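Local coordinates for sulfur oxidation protein SOXB (Thermus thermophilus, PDB 2WDD) that probably hydrolyses the sulfur-sulfur bond of cysteine S-thiosulfonate in the Sox sulfur-oxidation pathway, working with a pair of manganese ions, at residues P43-N51 / Y84-A95; A308-D316 / L327-L335. All coordinates share one frame; numbering follows the deposited sequence. Where two conformers were deposited one is given.

In the fold
Interaction 1 and interaction 2 lie with their centres about 16 Å apart and meet at K310, at the start of the hairpin segment 308-316. K310 NZ forms a salt bridge of 2.6 Å with E48 OE2, and at 2.8 Å from L85 O it probably also bonds to that carbonyl; it bonds to F46 O as well, so one ammonium group ties both segments of interaction 1 to the hairpin. Apolar contacts continue the join, with L85 CD2 3.5 Å from P333 CA. F46, in the conformer given, brings this region toward the metal centre: from its side chain it is about 4 Å to the side chain of H288, a manganese ligand, and about 8 Å to a manganese ion.

Interaction 1: P43-N51 / Y84-A95; sequences PHYFMEPPN and YLLSYVDFVELA
M47 lies across the face of F91 and forms the main bump by which 43-51, part of the loop after strand 29-34, fits onto the end of helix 81-86, the type II turn Y88-F91 and the start of helix 91-98. Its CB stands 3.6 Å from the centroid of the F91 ring and 9° off the normal, a CH-pi contact. With CG anti to the backbone N (chi1 -173°), the chain runs on over the ring until M47 SD, in an oblique Met-aromatic contact with F91, reaches Y88 CB at 3.8 Å. A slim, flexible thioether suits this hollow between two aromatic residues. Y45 CB sits at the edge of the F91 ring, near its plane, and Y45 CD1 rests 3.8 Å from A95 CB, where a methyl group leaves room for the phenol. At the other end, P50 lays CB over one face of Y88, 4.2 Å from the ring centroid, while V89 CG2 lies over the rim of the opposite face. E48 CG presses to 3.1 Å from L85 O, its carboxylate paired with K310. Were F91 an alanine, M47 would probably lose the aromatic floor under its CB and CG, leaving a gap beneath the loop. No direct hydrogen bond joins the segments; waters do this work, one linking Y45 OH to A95 O and another P49 O to Y88 N. The chemistry implies adhesion by matched apolar shapes, with water relaying between polar groups.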
loop_
_atom_site.group_PDB
_atom_site.type_symbol
_atom_site.label_atom_id
_atom_site.label_comp_id
_atom_site.label_asym_id
_atom_site.label_seq_id
_atom_site.Cartn_x
_atom_site.Cartn_y
_atom_site.Cartn_z
ATOM N N PRO A 43 15.644 0.601 6.370
ATOM C CA PRO A 43 14.918 -0.155 7.389
ATOM C C PRO A 43 14.053 0.833 8.169
ATOM O O PRO A 43 14.474 1.961 8.453
ATOM C CB PRO A 43 16.034 -0.669 8.299
ATOM C CG PRO A 43 17.223 -0.795 7.389
ATOM C CD PRO A 43 17.103 0.365 6.433
ATOM N N HIS A 44 12.824 0.438 8.464
ATOM C CA HIS A 44 11.908 1.303 9.188
ATOM C C HIS A 44 10.883 0.425 9.893
ATOM O O HIS A 44 11.023 -0.799 9.907
ATOM C CB HIS A 44 11.242 2.319 8.232
ATOM C CG HIS A 44 10.334 1.706 7.213
ATOM N ND1 HIS A 44 9.001 2.046 7.107
ATOM C CD2 HIS A 44 10.565 0.790 6.242
ATOM C CE1 HIS A 44 8.446 1.351 6.130
ATOM N NE2 HIS A 44 9.365 0.558 5.608
ATOM N N TYR A 45 9.846 1.021 10.460
ATOM C CA TYR A 45 8.829 0.218 11.129
ATOM C C TYR A 45 7.522 0.402 10.403
ATOM O O TYR A 45 7.252 1.475 9.884
ATOM C CB TYR A 45 8.711 0.623 12.590
ATOM C CG TYR A 45 10.020 0.480 13.323
ATOM C CD1 TYR A 45 10.404 -0.740 13.875
ATOM C CD2 TYR A 45 10.909 1.547 13.395
ATOM C CE1 TYR A 45 11.630 -0.878 14.522
ATOM C CE2 TYR A 45 12.136 1.418 14.042
ATOM C CZ TYR A 45 12.473 0.213 14.624
ATOM O OH TYR A 45 13.692 0.086 15.261
ATOM N N PHE A 46 6.719 -0.659 10.342
ATOM C CA PHE A 46 5.439 -0.592 9.636
ATOM C C PHE A 46 4.435 -1.527 10.305
ATOM O O PHE A 46 4.462 -2.745 10.089
ATOM C CB PHE A 46 5.629 -0.983 8.164
ATOM C CG PHE A 46 4.430 -0.695 7.290
ATOM C CD1 PHE A 46 4.325 0.506 6.593
ATOM C CD2 PHE A 46 3.420 -1.634 7.145
ATOM C CE1 PHE A 46 3.232 0.762 5.783
ATOM C CE2 PHE A 46 2.315 -1.379 6.347
ATOM C CZ PHE A 46 2.222 -0.177 5.664
ATOM N N MET A 47 3.561 -0.946 11.124
ATOM C CA MET A 47 2.553 -1.711 11.840
ATOM C C MET A 47 1.310 -1.930 10.991
ATOM O O MET A 47 0.838 -1.014 10.315
ATOM C CB MET A 47 2.156 -0.963 13.114
ATOM C CG MET A 47 1.224 -1.754 14.017
ATOM S SD MET A 47 0.712 -0.787 15.451
ATOM C CE MET A 47 -0.703 0.034 14.730
ATOM N N GLU A 48 0.747 -3.134 11.077
ATOM C CA GLU A 48 -0.505 -3.417 10.394
ATOM C C GLU A 48 -1.643 -2.665 11.075
ATOM O O GLU A 48 -1.532 -2.233 12.225
ATOM C CB GLU A 48 -0.791 -4.922 10.373
ATOM C CG GLU A 48 0.246 -5.689 9.557
ATOM C CD GLU A 48 0.241 -5.291 8.086
ATOM O OE1 GLU A 48 -0.847 -5.230 7.477
ATOM O OE2 GLU A 48 1.325 -4.987 7.550
ATOM N N PRO A 49 -2.769 -2.501 10.368
ATOM C CA PRO A 49 -3.883 -1.730 10.923
ATOM C C PRO A 49 -4.525 -2.371 12.132
ATOM O O PRO A 49 -4.736 -3.583 12.161
ATOM C CB PRO A 49 -4.910 -1.711 9.785
ATOM C CG PRO A 49 -4.534 -2.851 8.881
ATOM C CD PRO A 49 -3.018 -2.933 8.982
ATOM N N PRO A 50 -4.940 -1.554 13.097
ATOM C CA PRO A 50 -5.667 -2.124 14.233
ATOM C C PRO A 50 -7.101 -2.511 13.824
ATOM O O PRO A 50 -7.722 -3.359 14.474
ATOM C CB PRO A 50 -5.680 -0.992 15.272
ATOM C CG PRO A 50 -4.683 0.009 14.807
ATOM C CD PRO A 50 -4.486 -0.174 13.329
ATOM N N ASN A 51 -7.628 -1.902 12.755
ATOM C CA ASN A 51 -8.984 -2.237 12.306
ATOM C C ASN A 51 -9.058 -2.285 10.798
ATOM O O ASN A 51 -8.468 -1.435 10.112
ATOM C CB ASN A 51 -10.017 -1.203 12.765
ATOM C CG ASN A 51 -10.010 -0.998 14.259
ATOM O OD1 ASN A 51 -10.728 -1.681 14.999
ATOM N ND2 ASN A 51 -9.195 -0.051 14.716
ATOM N N TYR A 84 4.932 -10.438 14.480
ATOM C CA TYR A 84 5.382 -9.039 14.454
ATOM C C TYR A 84 5.000 -8.371 13.124
ATOM O O TYR A 84 4.529 -7.234 13.106
ATOM C CB TYR A 84 6.904 -9.006 14.655
ATOM C CG TYR A 84 7.598 -7.692 14.352
ATOM C CD1 TYR A 84 7.085 -6.475 14.797
ATOM C CD2 TYR A 84 8.816 -7.680 13.685
ATOM C CE1 TYR A 84 7.762 -5.271 14.556
ATOM C CE2 TYR A 84 9.473 -6.498 13.410
ATOM C CZ TYR A 84 8.961 -5.294 13.860
ATOM O OH TYR A 84 9.649 -4.110 13.605
ATOM N N LEU A 85 5.187 -9.076 12.016
ATOM C CA LEU A 85 4.831 -8.519 10.711
ATOM C C LEU A 85 3.315 -8.458 10.508
ATOM O O LEU A 85 2.771 -7.526 9.912
ATOM C CB LEU A 85 5.402 -9.403 9.594
ATOM C CG LEU A 85 6.791 -9.028 9.059
ATOM C CD1 LEU A 85 7.844 -9.050 10.149
ATOM C CD2 LEU A 85 7.170 -9.960 7.906
ATOM N N LEU A 86 2.649 -9.513 10.962
ATOM C CA LEU A 86 1.256 -9.767 10.648
ATOM C C LEU A 86 0.184 -8.971 11.363
ATOM O O LEU A 86 -0.907 -8.769 10.819
ATOM C CB LEU A 86 1.002 -11.268 10.861
ATOM C CG LEU A 86 -0.242 -11.932 10.277
ATOM C CD1 LEU A 86 -0.265 -11.780 8.756
ATOM C CD2 LEU A 86 -0.226 -13.435 10.642
ATOM N N SER A 87 0.456 -8.552 12.592
ATOM C CA SER A 87 -0.575 -7.927 13.404
ATOM C C SER A 87 -0.050 -6.754 14.243
ATOM O O SER A 87 1.150 -6.667 14.520
ATOM C CB SER A 87 -1.090 -9.022 14.354
ATOM O OG SER A 87 -2.005 -8.548 15.323
ATOM N N TYR A 88 -0.958 -5.892 14.703
ATOM C CA TYR A 88 -0.584 -4.785 15.591
ATOM C C TYR A 88 -0.368 -5.300 17.024
ATOM O O TYR A 88 0.165 -4.579 17.860
ATOM C CB TYR A 88 -1.677 -3.693 15.626
ATOM C CG TYR A 88 -2.976 -4.106 16.303
ATOM C CD1 TYR A 88 -3.194 -3.893 17.662
ATOM C CD2 TYR A 88 -3.986 -4.693 15.566
ATOM C CE1 TYR A 88 -4.396 -4.309 18.266
ATOM C CE2 TYR A 88 -5.168 -5.082 16.144
ATOM C CZ TYR A 88 -5.367 -4.898 17.479
ATOM O OH TYR A 88 -6.578 -5.292 18.009
ATOM N N VAL A 89 -0.837 -6.509 17.327
ATOM C CA VAL A 89 -0.702 -7.041 18.690
ATOM C C VAL A 89 0.773 -7.060 19.110
ATOM O O VAL A 89 1.624 -7.507 18.348
ATOM C CB VAL A 89 -1.377 -8.429 18.816
ATOM C CG1 VAL A 89 -1.066 -9.077 20.168
ATOM C CG2 VAL A 89 -2.889 -8.287 18.631
ATOM N N ASP A 90 1.060 -6.535 20.302
ATOM C CA ASP A 90 2.429 -6.476 20.846
ATOM C C ASP A 90 3.402 -5.693 19.987
ATOM O O ASP A 90 4.616 -5.870 20.107
ATOM C CB ASP A 90 3.009 -7.883 21.072
ATOM C CG ASP A 90 2.075 -8.800 21.845
ATOM O OD1 ASP A 90 1.421 -8.334 22.800
ATOM O OD2 ASP A 90 2.046 -10.004 21.521
ATOM N N PHE A 91 2.893 -4.827 19.118
ATOM C CA PHE A 91 3.774 -4.157 18.169
ATOM C C PHE A 91 5.041 -3.507 18.696
ATOM O O PHE A 91 6.136 -3.826 18.227
ATOM C CB PHE A 91 3.034 -3.213 17.228
ATOM C CG PHE A 91 3.923 -2.618 16.179
ATOM C CD1 PHE A 91 4.269 -3.348 15.049
ATOM C CD2 PHE A 91 4.493 -1.368 16.365
ATOM C CE1 PHE A 91 5.121 -2.809 14.084
ATOM C CE2 PHE A 91 5.368 -0.837 15.430
ATOM C CZ PHE A 91 5.677 -1.555 14.283
ATOM N N VAL A 92 4.903 -2.549 19.605
ATOM C CA VAL A 92 6.093 -1.857 20.074
ATOM C C VAL A 92 7.097 -2.835 20.680
ATOM O O VAL A 92 8.291 -2.772 20.376
ATOM C CB VAL A 92 5.764 -0.711 21.034
ATOM C CG1 VAL A 92 7.055 -0.119 21.601
ATOM C CG2 VAL A 92 4.934 0.355 20.325
ATOM N N GLU A 93 6.606 -3.746 21.523
ATOM C CA GLU A 93 7.484 -4.723 22.157
ATOM C C GLU A 93 8.231 -5.550 21.116
ATOM O O GLU A 93 9.447 -5.738 21.219
ATOM C CB GLU A 93 6.694 -5.633 23.101
ATOM C CG GLU A 93 6.038 -4.895 24.258
ATOM C CD GLU A 93 5.496 -5.827 25.327
ATOM O OE1 GLU A 93 6.252 -6.701 25.801
ATOM O OE2 GLU A 93 4.318 -5.671 25.710
ATOM N N LEU A 94 7.519 -6.016 20.096
ATOM C CA LEU A 94 8.152 -6.818 19.052
ATOM C C LEU A 94 9.080 -6.007 18.150
ATOM O O LEU A 94 10.073 -6.529 17.650
ATOM C CB LEU A 94 7.111 -7.592 18.240
ATOM C CG LEU A 94 6.322 -8.579 19.106
ATOM C CD1 LEU A 94 5.373 -9.411 18.250
ATOM C CD2 LEU A 94 7.274 -9.481 19.909
ATOM N N ALA A 95 8.772 -4.724 17.958
ATOM C CA ALA A 95 9.633 -3.871 17.150
ATOM C C ALA A 95 10.976 -3.703 17.881
ATOM O O ALA A 95 12.045 -3.696 17.251
ATOM C CB ALA A 95 8.955 -2.512 16.912
HETATM O O HOH W 1 13.987 -1.740 17.164
HETATM O O HOH W 2 7.642 -3.129 11.670
HETATM O O HOH W 3 5.620 -5.132 11.347
HETATM O O HOH W 4 2.411 -5.225 12.394
HETATM O O HOH W 5 -3.516 -6.040 12.664
HETATM O O HOH W 6 -8.324 -6.377 15.794
#

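Interaction 2: A308-D316 / L327-L335; sequences AGKALMRVD and LRVRVLPVL
L312 and L332 face each other as a hydrogen-bonded pair in an antiparallel beta hairpin, strands 311-320 and 323-333, which forms one edge of a mixed sheet of the N-terminal, metal-binding part of the protein. The axes of the segments 311-316 and 327-333 approach to 4.6 Å. Backbone bonds come in reciprocal pairs at L312/L332, R314/R330 and D316/R328; L332 N to L312 O is 2.8 Å, and V334 N to K310 O extends the ladder past the strand ends. Between these pairs, CA-H...O contacts such as that from V315 CA to R328 O lie along the seam.

The apolar contacts lie chiefly on the face carrying A311, M313, V315, V329 and V331. A311 CB meets V331 CG1 at 3.8 Å, and M313 SD lies alongside the V331 methyls. V315 and V329 point the same way, side by side; beta-branched valines suit extended strands, and V303 of strand 300-304 covers V329 and M313.

Charge gathers on the other face, where R314, D316 and R328 form a salt-bridge network. The guanidinium planes of R314 and R328 are turned 75° to each other, R328 NH2 lying over a face of R314, and the carboxylate they share probably offsets their like charge. R314, extended with CG anti to the backbone N (chi1 175°), aims NE at the syn lone pair of D316 OD1, which T30 also bonds; Q114 takes R314 NH1. R328 grips the other oxygen twice from one face of the carboxylate plane, placing NE 2.9 Å and NH2 2.7 Å from D316 OD2.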
loop_
_atom_site.group_PDB
_atom_site.type_symbol
_atom_site.label_atom_id
_atom_site.label_comp_id
_atom_site.label_asym_id
_atom_site.label_seq_id
_atom_site.Cartn_x
_atom_site.Cartn_y
_atom_site.Cartn_z
ATOM N N ALA A 308 5.927 -1.860 1.844
ATOM C CA ALA A 308 7.010 -1.107 2.461
ATOM C C ALA A 308 8.300 -1.886 2.702
ATOM O O ALA A 308 9.118 -1.500 3.552
ATOM C CB ALA A 308 6.500 -0.487 3.770
ATOM N N GLY A 309 8.453 -2.993 1.973
ATOM C CA GLY A 309 9.612 -3.875 2.061
ATOM C C GLY A 309 9.604 -4.810 3.257
ATOM O O GLY A 309 10.624 -5.425 3.595
ATOM N N LYS A 310 8.462 -4.932 3.920
ATOM C CA LYS A 310 8.464 -5.743 5.127
ATOM C C LYS A 310 8.635 -7.233 4.940
ATOM O O LYS A 310 9.140 -7.912 5.840
ATOM C CB LYS A 310 7.300 -5.400 6.058
ATOM C CG LYS A 310 5.942 -5.901 5.630
ATOM C CD LYS A 310 4.830 -5.247 6.481
ATOM C CE LYS A 310 4.862 -5.705 7.939
ATOM N NZ LYS A 310 3.675 -5.204 8.744
ATOM N N ALA A 311 8.219 -7.747 3.788
ATOM C CA ALA A 311 8.275 -9.177 3.549
ATOM C C ALA A 311 8.587 -9.523 2.111
ATOM O O ALA A 311 8.218 -8.805 1.185
ATOM C CB ALA A 311 6.943 -9.807 3.937
ATOM N N LEU A 312 9.210 -10.684 1.930
ATOM C CA LEU A 312 9.437 -11.232 0.612
ATOM C C LEU A 312 8.620 -12.516 0.632
ATOM O O LEU A 312 8.783 -13.346 1.531
ATOM C CB LEU A 312 10.911 -11.580 0.398
ATOM C CG LEU A 312 11.147 -12.197 -0.984
ATOM C CD1 LEU A 312 10.972 -11.142 -2.086
ATOM C CD2 LEU A 312 12.545 -12.827 -1.057
ATOM N N MET A 313 7.674 -12.633 -0.290
ATOM C CA MET A 313 6.845 -13.826 -0.346
ATOM C C MET A 313 7.505 -14.834 -1.263
ATOM O O MET A 313 7.724 -14.554 -2.443
ATOM C CB MET A 313 5.443 -13.506 -0.860
ATOM C CG MET A 313 4.443 -13.288 0.263
ATOM S SD MET A 313 4.943 -12.051 1.465
ATOM C CE MET A 313 4.950 -10.556 0.406
ATOM N N ARG A 314 7.839 -16.006 -0.722
ATOM C CA ARG A 314 8.439 -17.043 -1.541
ATOM C C ARG A 314 7.358 -18.050 -1.877
ATOM O O ARG A 314 6.744 -18.643 -0.981
ATOM C CB ARG A 314 9.603 -17.733 -0.836
ATOM C CG ARG A 314 10.149 -18.910 -1.656
ATOM C CD ARG A 314 11.440 -19.503 -1.092
ATOM N NE ARG A 314 11.701 -20.787 -1.746
ATOM C CZ ARG A 314 12.795 -21.519 -1.573
ATOM N NH1 ARG A 314 13.769 -21.090 -0.788
ATOM N NH2 ARG A 314 12.909 -22.685 -2.195
ATOM N N VAL A 315 7.074 -18.190 -3.166
ATOM C CA VAL A 315 6.029 -19.095 -3.616
ATOM C C VAL A 315 6.634 -20.160 -4.518
ATOM O O VAL A 315 7.031 -19.870 -5.646
ATOM C CB VAL A 315 4.898 -18.357 -4.342
ATOM C CG1 VAL A 315 3.747 -19.311 -4.675
ATOM C CG2 VAL A 315 4.396 -17.175 -3.504
ATOM N N ASP A 316 6.697 -21.393 -4.016
ATOM C CA ASP A 316 7.269 -22.506 -4.776
ATOM C C ASP A 316 6.142 -23.281 -5.413
ATOM O O ASP A 316 5.159 -23.596 -4.759
ATOM C CB ASP A 316 8.088 -23.414 -3.864
ATOM C CG ASP A 316 9.149 -22.658 -3.103
ATOM O OD1 ASP A 316 10.014 -22.056 -3.765
ATOM O OD2 ASP A 316 9.116 -22.651 -1.851
ATOM N N LEU A 327 1.510 -25.943 -4.148
ATOM C CA LEU A 327 2.410 -24.824 -3.900
ATOM C C LEU A 327 2.768 -24.694 -2.439
ATOM O O LEU A 327 2.022 -25.123 -1.556
ATOM C CB LEU A 327 1.786 -23.510 -4.386
ATOM C CG LEU A 327 0.679 -22.893 -3.521
ATOM C CD1 LEU A 327 0.250 -21.546 -4.136
ATOM C CD2 LEU A 327 -0.501 -23.829 -3.393
ATOM N N ARG A 328 3.908 -24.071 -2.190
ATOM C CA ARG A 328 4.344 -23.781 -0.841
ATOM C C ARG A 328 4.536 -22.267 -0.760
ATOM O O ARG A 328 5.229 -21.683 -1.582
ATOM C CB ARG A 328 5.653 -24.492 -0.518
ATOM C CG ARG A 328 6.088 -24.294 0.925
ATOM C CD ARG A 328 7.428 -24.947 1.209
ATOM N NE ARG A 328 8.511 -24.311 0.465
ATOM C CZ ARG A 328 9.765 -24.755 0.438
ATOM N NH1 ARG A 328 10.111 -25.831 1.135
ATOM N NH2 ARG A 328 10.675 -24.111 -0.278
ATOM N N VAL A 329 3.901 -21.642 0.222
ATOM C CA VAL A 329 3.982 -20.197 0.390
ATOM C C VAL A 329 4.644 -19.907 1.721
ATOM O O VAL A 329 4.262 -20.469 2.756
ATOM C CB VAL A 329 2.565 -19.576 0.379
ATOM C CG1 VAL A 329 2.619 -18.094 0.744
ATOM C CG2 VAL A 329 1.871 -19.804 -0.967
ATOM N N ARG A 330 5.636 -19.026 1.705
ATOM C CA ARG A 330 6.291 -18.613 2.927
ATOM C C ARG A 330 6.477 -17.110 2.912
ATOM O O ARG A 330 7.040 -16.566 1.972
ATOM C CB ARG A 330 7.649 -19.292 3.094
ATOM C CG ARG A 330 7.548 -20.789 3.339
ATOM C CD ARG A 330 6.916 -21.091 4.691
ATOM N NE ARG A 330 6.932 -22.525 4.981
ATOM C CZ ARG A 330 5.935 -23.349 4.678
ATOM N NH1 ARG A 330 4.846 -22.877 4.090
ATOM N NH2 ARG A 330 6.023 -24.643 4.965
ATOM N N VAL A 331 6.014 -16.456 3.969
ATOM C CA VAL A 331 6.217 -15.025 4.136
ATOM C C VAL A 331 7.555 -14.897 4.847
ATOM O O VAL A 331 7.689 -15.308 6.005
ATOM C CB VAL A 331 5.087 -14.412 4.997
ATOM C CG1 VAL A 331 5.448 -12.961 5.394
ATOM C CG2 VAL A 331 3.751 -14.467 4.244
ATOM N N LEU A 332 8.559 -14.373 4.149
ATOM C CA LEU A 332 9.892 -14.212 4.739
ATOM C C LEU A 332 10.086 -12.794 5.276
ATOM O O LEU A 332 10.139 -11.831 4.514
ATOM C CB LEU A 332 10.976 -14.533 3.716
ATOM C CG LEU A 332 10.823 -15.877 3.008
ATOM C CD1 LEU A 332 11.904 -16.034 1.946
ATOM C CD2 LEU A 332 10.880 -17.025 4.023
ATOM N N PRO A 333 10.187 -12.648 6.603
ATOM C CA PRO A 333 10.365 -11.293 7.137
ATOM C C PRO A 333 11.685 -10.644 6.706
ATOM O O PRO A 333 12.751 -11.263 6.771
ATOM C CB PRO A 333 10.331 -11.501 8.664
ATOM C CG PRO A 333 9.713 -12.877 8.861
ATOM C CD PRO A 333 10.158 -13.667 7.664
ATOM N N VAL A 334 11.610 -9.404 6.232
ATOM C CA VAL A 334 12.816 -8.653 5.874
ATOM C C VAL A 334 13.275 -7.915 7.133
ATOM O O VAL A 334 12.796 -6.815 7.441
ATOM C CB VAL A 334 12.556 -7.673 4.711
ATOM C CG1 VAL A 334 13.835 -6.917 4.363
ATOM C CG2 VAL A 334 12.055 -8.417 3.495
ATOM N N LEU A 335 14.147 -8.555 7.911
ATOM C CA LEU A 335 14.621 -7.964 9.156
ATOM C C LEU A 335 16.086 -7.596 9.008
ATOM O O LEU A 335 16.950 -8.465 8.975
ATOM C CB LEU A 335 14.429 -8.936 10.319
ATOM C CG LEU A 335 12.974 -9.274 10.684
ATOM C CD1 LEU A 335 12.929 -10.511 11.557
ATOM C CD2 LEU A 335 12.315 -8.100 11.401
#